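Local atomic coordinates of beta-1,3-1,4-glucanase (Caldicellulosiruptor sp. F32, PDB entry 5H4R), a protein that hydrolyses mixed-linkage beta-1,3-1,4-glucans such as lichenan, as a family 5 glycoside hydrolase. Residues Arg22-Ile30 against Val383-Tyr394; Ser289-Ser297 against Asn335-Tyr345. The protein carries 1 engineered substitution. All blocks are in the same frame, centred on the assembly; numbering follows the deposited sequence. Where two conformers were deposited one is given.

Contact 1 (Arg22-Ile30 against Val383-Tyr394)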
loop_
_atom_site.group_PDB
_atom_site.type_symbol
_atom_site.label_atom_id
_atom_site.label_comp_id
_atom_site.label_asym_id
_atom_site.label_seq_id
_atom_site.Cartn_x
_atom_site.Cartn_y
_atom_site.Cartn_z
ATOM N N ARG A 22 -2.713 11.908 26.386
ATOM C CA ARG A 22 -1.285 12.235 26.378
ATOM C C ARG A 22 -0.941 13.265 25.315
ATOM O O ARG A 22 0.139 13.824 25.303
ATOM C CB ARG A 22 -0.445 10.973 26.125
ATOM C CG ARG A 22 -0.607 9.915 27.204
ATOM C CD ARG A 22 0.269 8.711 26.946
ATOM N NE ARG A 22 -0.006 8.101 25.655
ATOM C CZ ARG A 22 0.811 7.266 25.037
ATOM N NH1 ARG A 22 1.968 6.918 25.598
ATOM N NH2 ARG A 22 0.476 6.809 23.847
ATOM N N ALA A 23 -1.855 13.457 24.382
ATOM C CA ALA A 23 -1.646 14.362 23.264
ATOM C C ALA A 23 -2.967 15.049 22.976
ATOM O O ALA A 23 -4.034 14.610 23.418
ATOM C CB ALA A 23 -1.132 13.629 22.023
ATOM N N LYS A 24 -2.889 16.151 22.253
ATOM C CA LYS A 24 -4.063 16.945 21.912
ATOM C C LYS A 24 -4.288 16.839 20.413
ATOM O O LYS A 24 -3.417 17.224 19.627
ATOM C CB LYS A 24 -3.879 18.405 22.330
ATOM C CG LYS A 24 -5.063 19.312 21.992
ATOM C CD LYS A 24 -4.730 20.772 22.241
ATOM C CE LYS A 24 -5.734 21.700 21.568
ATOM N NZ LYS A 24 -5.339 23.134 21.680
ATOM N N ILE A 25 -5.441 16.311 20.021
ATOM C CA ILE A 25 -5.753 16.207 18.595
ATOM C C ILE A 25 -6.129 17.594 18.081
ATOM O O ILE A 25 -6.998 18.245 18.673
ATOM C CB ILE A 25 -6.882 15.212 18.359
ATOM C CG1 ILE A 25 -6.476 13.814 18.848
ATOM C CG2 ILE A 25 -7.246 15.170 16.898
ATOM C CD1 ILE A 25 -7.659 12.801 18.883
ATOM N N PRO A 26 -5.533 18.065 16.991
ATOM C CA PRO A 26 -5.802 19.428 16.534
ATOM C C PRO A 26 -7.125 19.533 15.791
ATOM O O PRO A 26 -7.636 18.566 15.232
ATOM C CB PRO A 26 -4.626 19.723 15.594
ATOM C CG PRO A 26 -4.280 18.389 15.033
ATOM C CD PRO A 26 -4.489 17.411 16.168
ATOM N N GLU A 27 -7.661 20.751 15.788
ATOM C CA GLU A 27 -8.792 21.094 14.930
ATOM C C GLU A 27 -8.255 21.528 13.573
ATOM O O GLU A 27 -7.691 22.622 13.444
ATOM C CB GLU A 27 -9.635 22.192 15.574
ATOM C CG GLU A 27 -10.511 21.694 16.697
ATOM C CD GLU A 27 -11.608 20.764 16.203
ATOM O OE1 GLU A 27 -12.070 20.946 15.056
ATOM O OE2 GLU A 27 -12.003 19.851 16.958
ATOM N N ILE A 28 -8.441 20.679 12.568
ATOM C CA ILE A 28 -7.873 20.887 11.235
ATOM C C ILE A 28 -8.931 21.567 10.379
ATOM O O ILE A 28 -10.073 21.088 10.299
ATOM C CB ILE A 28 -7.442 19.559 10.584
ATOM C CG1 ILE A 28 -6.473 18.729 11.445
ATOM C CG2 ILE A 28 -6.842 19.820 9.181
ATOM C CD1 ILE A 28 -5.044 19.101 11.356
ATOM N N LYS A 29 -8.532 22.640 9.696
ATOM C CA LYS A 29 -9.395 23.405 8.804
ATOM C C LYS A 29 -8.815 23.322 7.397
ATOM O O LYS A 29 -7.924 24.101 7.037
ATOM C CB LYS A 29 -9.498 24.852 9.262
ATOM C CG LYS A 29 -9.848 25.009 10.738
ATOM C CD LYS A 29 -11.179 24.342 11.084
ATOM C CE LYS A 29 -11.482 24.471 12.579
ATOM N NZ LYS A 29 -12.734 23.761 12.975
ATOM N N ILE A 30 -9.323 22.375 6.614
ATOM C CA ILE A 30 -9.015 22.249 5.194
ATOM C C ILE A 30 -10.340 22.132 4.448
ATOM O O ILE A 30 -11.118 21.205 4.703
ATOM C CB ILE A 30 -8.133 21.030 4.890
ATOM C CG1 ILE A 30 -6.797 21.111 5.648
ATOM C CG2 ILE A 30 -7.887 20.940 3.380
ATOM C CD1 ILE A 30 -5.956 19.875 5.542
ATOM N N VAL A 383 -1.058 0.912 21.411
ATOM C CA VAL A 383 0.017 1.637 22.088
ATOM C C VAL A 383 -0.151 3.141 21.910
ATOM O O VAL A 383 0.153 3.926 22.822
ATOM C CB VAL A 383 1.371 1.152 21.550
ATOM C CG1 VAL A 383 2.502 1.948 22.180
ATOM C CG2 VAL A 383 1.546 -0.318 21.858
ATOM N N TYR A 384 -0.643 3.548 20.738
ATOM C CA TYR A 384 -0.796 4.951 20.367
ATOM C C TYR A 384 -2.241 5.204 19.957
ATOM O O TYR A 384 -2.529 5.516 18.802
ATOM C CB TYR A 384 0.166 5.309 19.238
ATOM C CG TYR A 384 1.598 5.146 19.646
ATOM C CD1 TYR A 384 2.140 5.977 20.604
ATOM C CD2 TYR A 384 2.417 4.173 19.068
ATOM C CE1 TYR A 384 3.436 5.842 21.006
ATOM C CE2 TYR A 384 3.728 4.016 19.470
ATOM C CZ TYR A 384 4.242 4.860 20.427
ATOM O OH TYR A 384 5.545 4.770 20.869
ATOM N N PRO A 385 -3.182 5.042 20.881
ATOM C CA PRO A 385 -4.587 5.318 20.537
ATOM C C PRO A 385 -4.808 6.757 20.094
ATOM O O PRO A 385 -5.758 7.035 19.345
ATOM C CB PRO A 385 -5.331 4.998 21.835
ATOM C CG PRO A 385 -4.309 5.174 22.916
ATOM C CD PRO A 385 -2.991 4.747 22.304
ATOM N N GLU A 386 -3.948 7.681 20.524
ATOM C CA GLU A 386 -4.086 9.078 20.125
ATOM C C GLU A 386 -3.895 9.255 18.623
ATOM O O GLU A 386 -4.544 10.109 18.005
ATOM C CB GLU A 386 -3.088 9.934 20.879
ATOM C CG GLU A 386 -3.227 9.838 22.414
ATOM C CD GLU A 386 -2.386 8.739 23.076
ATOM O OE1 GLU A 386 -1.779 7.876 22.392
ATOM O OE2 GLU A 386 -2.346 8.766 24.331
ATOM N N ILE A 387 -2.966 8.502 18.029
ATOM C CA ILE A 387 -2.753 8.573 16.587
ATOM C C ILE A 387 -3.965 8.008 15.870
ATOM O O ILE A 387 -4.437 8.566 14.877
ATOM C CB ILE A 387 -1.457 7.838 16.188
ATOM C CG1 ILE A 387 -0.223 8.537 16.780
ATOM C CG2 ILE A 387 -1.333 7.733 14.678
ATOM C CD1 ILE A 387 1.133 7.853 16.510
ATOM N N VAL A 388 -4.492 6.882 16.357
ATOM C CA VAL A 388 -5.672 6.284 15.739
ATOM C C VAL A 388 -6.842 7.254 15.812
ATOM O O VAL A 388 -7.501 7.532 14.807
ATOM C CB VAL A 388 -6.005 4.935 16.395
ATOM C CG1 VAL A 388 -7.289 4.366 15.819
ATOM C CG2 VAL A 388 -4.851 3.940 16.184
ATOM N N SER A 389 -7.073 7.830 16.994
ATOM C CA SER A 389 -8.188 8.754 17.165
ATOM C C SER A 389 -8.021 9.987 16.293
ATOM O O SER A 389 -9.012 10.538 15.787
ATOM C CB SER A 389 -8.307 9.167 18.628
ATOM O OG SER A 389 -8.723 8.073 19.400
ATOM N N ALA A 390 -6.781 10.443 16.131
ATOM C CA ALA A 390 -6.510 11.595 15.275
ATOM C C ALA A 390 -6.935 11.314 13.842
ATOM O O ALA A 390 -7.534 12.174 13.179
ATOM C CB ALA A 390 -5.022 11.951 15.327
ATOM N N MET A 391 -6.645 10.108 13.353
ATOM C CA MET A 391 -7.034 9.745 12.001
ATOM C C MET A 391 -8.537 9.586 11.910
ATOM O O MET A 391 -9.155 10.020 10.935
ATOM C CB MET A 391 -6.311 8.471 11.583
ATOM C CG MET A 391 -4.808 8.678 11.531
ATOM S SD MET A 391 -3.955 7.338 10.728
ATOM C CE MET A 391 -4.129 6.028 11.954
ATOM N N MET A 392 -9.148 8.968 12.920
ATOM C CA MET A 392 -10.572 8.672 12.809
ATOM C C MET A 392 -11.408 9.939 12.799
ATOM O O MET A 392 -12.508 9.952 12.225
ATOM C CB MET A 392 -10.995 7.756 13.946
ATOM C CG MET A 392 -10.353 6.419 13.893
ATOM S SD MET A 392 -10.704 5.573 12.332
ATOM C CE MET A 392 -9.399 4.344 12.405
ATOM N N LYS A 393 -10.913 10.998 13.448
ATOM C CA LYS A 393 -11.623 12.269 13.485
ATOM C C LYS A 393 -11.876 12.819 12.090
ATOM O O LYS A 393 -12.906 13.459 11.861
ATOM C CB LYS A 393 -10.828 13.274 14.309
ATOM C CG LYS A 393 -11.500 14.626 14.473
ATOM C CD LYS A 393 -10.695 15.502 15.435
ATOM C CE LYS A 393 -11.283 16.907 15.569
ATOM N NZ LYS A 393 -12.658 16.878 16.124
ATOM N N TYR A 394 -10.964 12.564 11.148
ATOM C CA TYR A 394 -11.023 13.167 9.824
ATOM C C TYR A 394 -11.173 12.167 8.683
ATOM O O TYR A 394 -11.241 12.588 7.533
ATOM C CB TYR A 394 -9.772 14.034 9.582
ATOM C CG TYR A 394 -9.720 15.183 10.579
ATOM C CD1 TYR A 394 -10.571 16.243 10.445
ATOM C CD2 TYR A 394 -8.841 15.173 11.661
ATOM C CE1 TYR A 394 -10.566 17.307 11.356
ATOM C CE2 TYR A 394 -8.830 16.226 12.595
ATOM C CZ TYR A 394 -9.682 17.286 12.427
ATOM O OH TYR A 394 -9.709 18.350 13.331
#

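Contact 2 (Ser289-Ser297 against Asn335-Tyr345)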
loop_
_atom_site.group_PDB
_atom_site.type_symbol
_atom_site.label_atom_id
_atom_site.label_comp_id
_atom_site.label_asym_id
_atom_site.label_seq_id
_atom_site.Cartn_x
_atom_site.Cartn_y
_atom_site.Cartn_z
ATOM N N SER A 289 17.319 14.158 9.684
ATOM C CA SER A 289 16.067 13.780 10.318
ATOM C C SER A 289 15.540 14.927 11.166
ATOM O O SER A 289 16.310 15.656 11.801
ATOM C CB SER A 289 16.282 12.552 11.192
ATOM O OG SER A 289 15.112 12.225 11.913
ATOM N N VAL A 290 14.221 15.055 11.194
ATOM C CA VAL A 290 13.541 15.907 12.157
ATOM C C VAL A 290 12.515 15.070 12.908
ATOM O O VAL A 290 11.965 14.090 12.398
ATOM C CB VAL A 290 12.893 17.140 11.497
ATOM C CG1 VAL A 290 13.941 17.947 10.724
ATOM C CG2 VAL A 290 11.774 16.758 10.615
ATOM N N SER A 291 12.263 15.467 14.147
ATOM C CA SER A 291 11.316 14.766 14.997
ATOM C C SER A 291 10.084 15.592 15.321
ATOM O O SER A 291 9.172 15.078 15.974
ATOM C CB SER A 291 11.989 14.355 16.311
ATOM O OG SER A 291 12.375 15.503 17.048
ATOM N N GLU A 292 10.041 16.846 14.897
ATOM C CA GLU A 292 8.914 17.733 15.159
ATOM C C GLU A 292 8.105 17.938 13.893
ATOM O O GLU A 292 8.663 18.092 12.800
ATOM C CB GLU A 292 9.398 19.097 15.663
ATOM C CG GLU A 292 10.086 19.034 16.991
ATOM C CD GLU A 292 10.588 20.396 17.442
ATOM O OE1 GLU A 292 10.479 21.363 16.656
ATOM O OE2 GLU A 292 11.087 20.500 18.585
ATOM N N TRP A 293 6.790 17.993 14.057
ATOM C CA TRP A 293 5.848 18.270 12.980
ATOM C C TRP A 293 4.745 19.103 13.610
ATOM O O TRP A 293 4.240 18.742 14.668
ATOM C CB TRP A 293 5.288 16.977 12.360
ATOM C CG TRP A 293 4.572 17.208 11.069
ATOM C CD1 TRP A 293 5.080 17.031 9.812
ATOM C CD2 TRP A 293 3.226 17.679 10.893
ATOM N NE1 TRP A 293 4.128 17.344 8.865
ATOM C CE2 TRP A 293 2.986 17.754 9.500
ATOM C CE3 TRP A 293 2.205 18.046 11.779
ATOM C CZ2 TRP A 293 1.769 18.214 8.976
ATOM C CZ3 TRP A 293 1.006 18.497 11.263
ATOM C CH2 TRP A 293 0.794 18.568 9.875
ATOM N N SER A 294 4.418 20.244 13.014
ATOM C CA SER A 294 3.424 21.137 13.582
ATOM C C SER A 294 2.345 21.482 12.571
ATOM O O SER A 294 2.652 21.873 11.447
ATOM C CB SER A 294 4.074 22.429 14.074
ATOM O OG SER A 294 3.090 23.387 14.421
ATOM N N VAL A 295 1.088 21.404 13.006
ATOM C CA VAL A 295 -0.021 21.788 12.162
ATOM C C VAL A 295 -0.008 23.277 11.848
ATOM O O VAL A 295 -0.681 23.705 10.906
ATOM C CB VAL A 295 -1.341 21.344 12.834
ATOM C CG1 VAL A 295 -1.676 22.231 14.023
ATOM C CG2 VAL A 295 -2.448 21.313 11.836
ATOM N N ASN A 296 0.778 24.073 12.582
ATOM C CA ASN A 296 0.865 25.515 12.384
ATOM C C ASN A 296 2.088 25.920 11.577
ATOM O O ASN A 296 2.406 27.118 11.511
ATOM C CB ASN A 296 0.885 26.228 13.735
ATOM C CG ASN A 296 -0.354 25.930 14.570
ATOM O OD1 ASN A 296 -0.254 25.565 15.742
ATOM N ND2 ASN A 296 -1.525 26.054 13.958
ATOM N N SER A 297 2.796 24.958 10.982
ATOM C CA SER A 297 4.018 25.238 10.228
ATOM C C SER A 297 3.828 24.870 8.773
ATOM O O SER A 297 3.617 23.695 8.444
ATOM C CB SER A 297 5.212 24.455 10.761
ATOM O OG SER A 297 6.289 24.613 9.839
ATOM N N ASN A 335 7.931 11.208 20.117
ATOM C CA ASN A 335 7.405 12.439 19.527
ATOM C C ASN A 335 5.914 12.314 19.218
ATOM O O ASN A 335 5.454 12.547 18.103
ATOM C CB ASN A 335 8.215 12.802 18.272
ATOM C CG ASN A 335 8.120 11.775 17.167
ATOM O OD1 ASN A 335 7.864 10.590 17.391
ATOM N ND2 ASN A 335 8.365 12.238 15.935
ATOM N N LEU A 336 5.145 11.997 20.267
ATOM C CA LEU A 336 3.749 11.629 20.074
ATOM C C LEU A 336 2.930 12.808 19.566
ATOM O O LEU A 336 2.154 12.667 18.621
ATOM C CB LEU A 336 3.159 11.101 21.375
ATOM C CG LEU A 336 1.688 10.704 21.317
ATOM C CD1 LEU A 336 1.464 9.598 20.282
ATOM C CD2 LEU A 336 1.216 10.259 22.707
ATOM N N GLN A 337 3.057 13.970 20.212
ATOM C CA GLN A 337 2.235 15.107 19.810
ATOM C C GLN A 337 2.448 15.436 18.338
ATOM O O GLN A 337 1.484 15.716 17.605
ATOM C CB GLN A 337 2.554 16.319 20.685
ATOM C CG GLN A 337 1.748 17.533 20.309
ATOM C CD GLN A 337 0.259 17.336 20.550
ATOM O OE1 GLN A 337 -0.160 16.787 21.590
ATOM N NE2 GLN A 337 -0.556 17.812 19.610
ATOM N N SER A 338 3.706 15.414 17.876
ATOM C CA SER A 338 3.965 15.656 16.455
ATOM C C SER A 338 3.306 14.607 15.568
ATOM O O SER A 338 2.750 14.930 14.512
ATOM C CB SER A 338 5.464 15.675 16.166
ATOM O OG SER A 338 6.101 16.823 16.698
ATOM N N ARG A 339 3.410 13.328 15.942
ATOM C CA ARG A 339 2.838 12.286 15.103
ATOM C C ARG A 339 1.308 12.339 15.108
ATOM O O ARG A 339 0.679 12.034 14.086
ATOM C CB ARG A 339 3.357 10.928 15.543
ATOM C CG ARG A 339 4.833 10.768 15.335
ATOM C CD ARG A 339 5.226 9.320 15.190
ATOM N NE ARG A 339 5.009 8.600 16.440
ATOM C CZ ARG A 339 4.712 7.303 16.558
ATOM N NH1 ARG A 339 4.554 6.507 15.502
ATOM N NH2 ARG A 339 4.576 6.795 17.766
ATOM N N VAL A 340 0.705 12.762 16.222
ATOM C CA VAL A 340 -0.747 12.972 16.296
ATOM C C VAL A 340 -1.189 14.093 15.350
ATOM O O VAL A 340 -2.145 13.946 14.566
ATOM C CB VAL A 340 -1.150 13.257 17.755
ATOM C CG1 VAL A 340 -2.560 13.827 17.863
ATOM C CG2 VAL A 340 -1.016 12.008 18.617
ATOM N N GLU A 341 -0.494 15.232 15.388
ATOM C CA GLU A 341 -0.856 16.325 14.492
ATOM C C GLU A 341 -0.657 15.934 13.033
ATOM O O GLU A 341 -1.515 16.219 12.182
ATOM C CB GLU A 341 -0.052 17.576 14.830
ATOM C CG GLU A 341 -0.446 18.202 16.158
ATOM C CD GLU A 341 0.372 19.444 16.534
ATOM O OE1 GLU A 341 0.761 20.235 15.637
ATOM O OE2 GLU A 341 0.647 19.624 17.750
ATOM N N PHE A 342 0.478 15.288 12.727
ATOM C CA PHE A 342 0.744 14.764 11.391
ATOM C C PHE A 342 -0.391 13.873 10.904
ATOM O O PHE A 342 -0.850 14.001 9.760
ATOM C CB PHE A 342 2.059 13.973 11.412
ATOM C CG PHE A 342 2.294 13.111 10.204
ATOM C CD1 PHE A 342 2.868 13.616 9.058
ATOM C CD2 PHE A 342 1.968 11.754 10.241
ATOM C CE1 PHE A 342 3.087 12.792 7.950
ATOM C CE2 PHE A 342 2.188 10.932 9.152
ATOM C CZ PHE A 342 2.751 11.443 8.006
ATOM N N ALA A 343 -0.809 12.919 11.739
ATOM C CA ALA A 343 -1.755 11.916 11.270
ATOM C C ALA A 343 -3.113 12.529 10.992
ATOM O O ALA A 343 -3.752 12.208 9.973
ATOM C CB ALA A 343 -1.886 10.784 12.293
ATOM N N ALA A 344 -3.561 13.427 11.863
ATOM C CA ALA A 344 -4.816 14.114 11.624
ATOM C C ALA A 344 -4.736 14.935 10.345
ATOM O O ALA A 344 -5.664 14.926 9.529
ATOM C CB ALA A 344 -5.155 15.013 12.813
ATOM N N TYR A 345 -3.654 15.693 10.180
ATOM C CA TYR A 345 -3.542 16.568 9.022
ATOM C C TYR A 345 -3.490 15.764 7.734
ATOM O O TYR A 345 -4.182 16.085 6.760
ATOM C CB TYR A 345 -2.306 17.464 9.142
ATOM C CG TYR A 345 -2.228 18.463 8.016
ATOM C CD1 TYR A 345 -2.859 19.694 8.127
ATOM C CD2 TYR A 345 -1.539 18.178 6.854
ATOM C CE1 TYR A 345 -2.809 20.620 7.095
ATOM C CE2 TYR A 345 -1.475 19.115 5.804
ATOM C CZ TYR A 345 -2.115 20.317 5.935
ATOM O OH TYR A 345 -2.063 21.243 4.922
HETATM O O HOH W 1 3.891 19.430 17.372
HETATM O O HOH W 2 1.720 22.556 16.710
#

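Contact 1 (Arg22-Ile30 against Val383-Tyr394)
Arg-22 and Glu-386, with Ile-25, bury the largest areas in this contact, in which the extended segment 22-30 runs along the last helix (385-395) on the outside of a (beta/alpha)8 TIM barrel, so that the first modelled residues lie along the C-terminal helix. Arg-22 grips Glu-386 side-on, one nitrogen to each carboxylate oxygen: NE lies 2.8 Å from OE2 with a nearly straight N-H (177°), and NH2 lies 2.9 Å from OE1. The carboxylate sits at the edge of the guanidinium, yet the two planes are turned 33° apart, and both oxygens are met on their syn sides but from out of the carboxylate plane. A bend at chi3 (-58°) turns the arginine chain round OE2 of Glu-386, with CB, CG and CD all close to that oxygen. The pairing sits in the first turn of the helix, where the negative Glu-386 would suit the helix dipole.

In the middle, Ile-25 presses both branches onto the next turns. Its CD1 lies 3.7 Å from Ser-389 CB, while CG2 faces Ala-390 and slides past the aliphatic chain of Lys-393, 3.8 Å from CD. That lysine then bends at its last torsion to bring NZ to Glu-27 OE2, a salt bridge of 3.2 Å; Glu-27 is shared with Lys-29, making a charged network at the surface.

Tyr-394 closes the far end. Ile-28 CB packs over one face of its ring, as a CH-pi contact, and CG1 lies close to CE2. The phenol reaches the backbone between Pro-26 and Ile-28 and is gripped twice: OH donates to Pro-26 O, in the carbonyl plane on a lone pair, and accepts from Ile-28 N, both at 2.8 Å.

Contact 2 (Ser289-Ser297 against Asn335-Tyr345)
Trp-293 is wedged between helix 336-352, the helix between the last two strands of the TIM barrel, and helix 298-316, and forms an aromatic cluster with Phe-342 and Tyr-345. The indole spreads across the backbone of helix 336-352 because chi1 (-167°) swings CG away from the backbone N: Phe-342 CA stands over its six-membered ring, 3.7 Å from the centroid, a CH-pi contact. The Phe-342 ring turns its edge to the five-membered ring in a T-shaped pair, planes at 85°. At the far end of the indole, CH2 abuts Tyr-345 CB at 3.4 Å; the two rings meet obliquely. Helix 298-316 also touches Tyr-345, whose OH bonds Asp-305.

Outside this centre, side chains of the N-cap residue and of the helix hold the backbone of the loop at every second residue. Asn-335 ND2 donates to Ser-291 O (3.0 Å), while its OD1 accepts from Lys-332 N. Ser-338 OG takes the N-H of Trp-293 at 3.0 Å. One turn on, an extended Glu-341 reaches the ST turn of Ser-294: OE1 accepts from Val-295 N at 2.9 Å, nearly along its C-O axis, and from a water that also bonds Ser-294 OG. The other oxygen, OE2, accepts from Gln-337 NE2, one turn back in the same helix, on its anti lone pair, at 2.9 Å.

How the contacts relate
Helix 336-352 joins the two contacts, whose centres lie 11 Å apart on the same side of the chain's centre: contact 2 lays a loop on this helix, while contact 1 packs the N-terminal segment on the neighbouring helix 385-395. They touch directly. Lys-24 N probably hydrogen-bonds Gln-337 OE1 at 2.9 Å, Ile-28 CD1 packs against Val-295 CG2 at 3.4 Å, and Arg-339 makes a cation-pi contact with Tyr-384. Both are peripheral to the glycan pocket, which includes Glu-326 and Trp-360 on barrel strands 322-327 and 356-361, the seventh and eighth; the side chains of Tyr-384 and Phe-342 come within about 13 and 12 Å of bound glucose units.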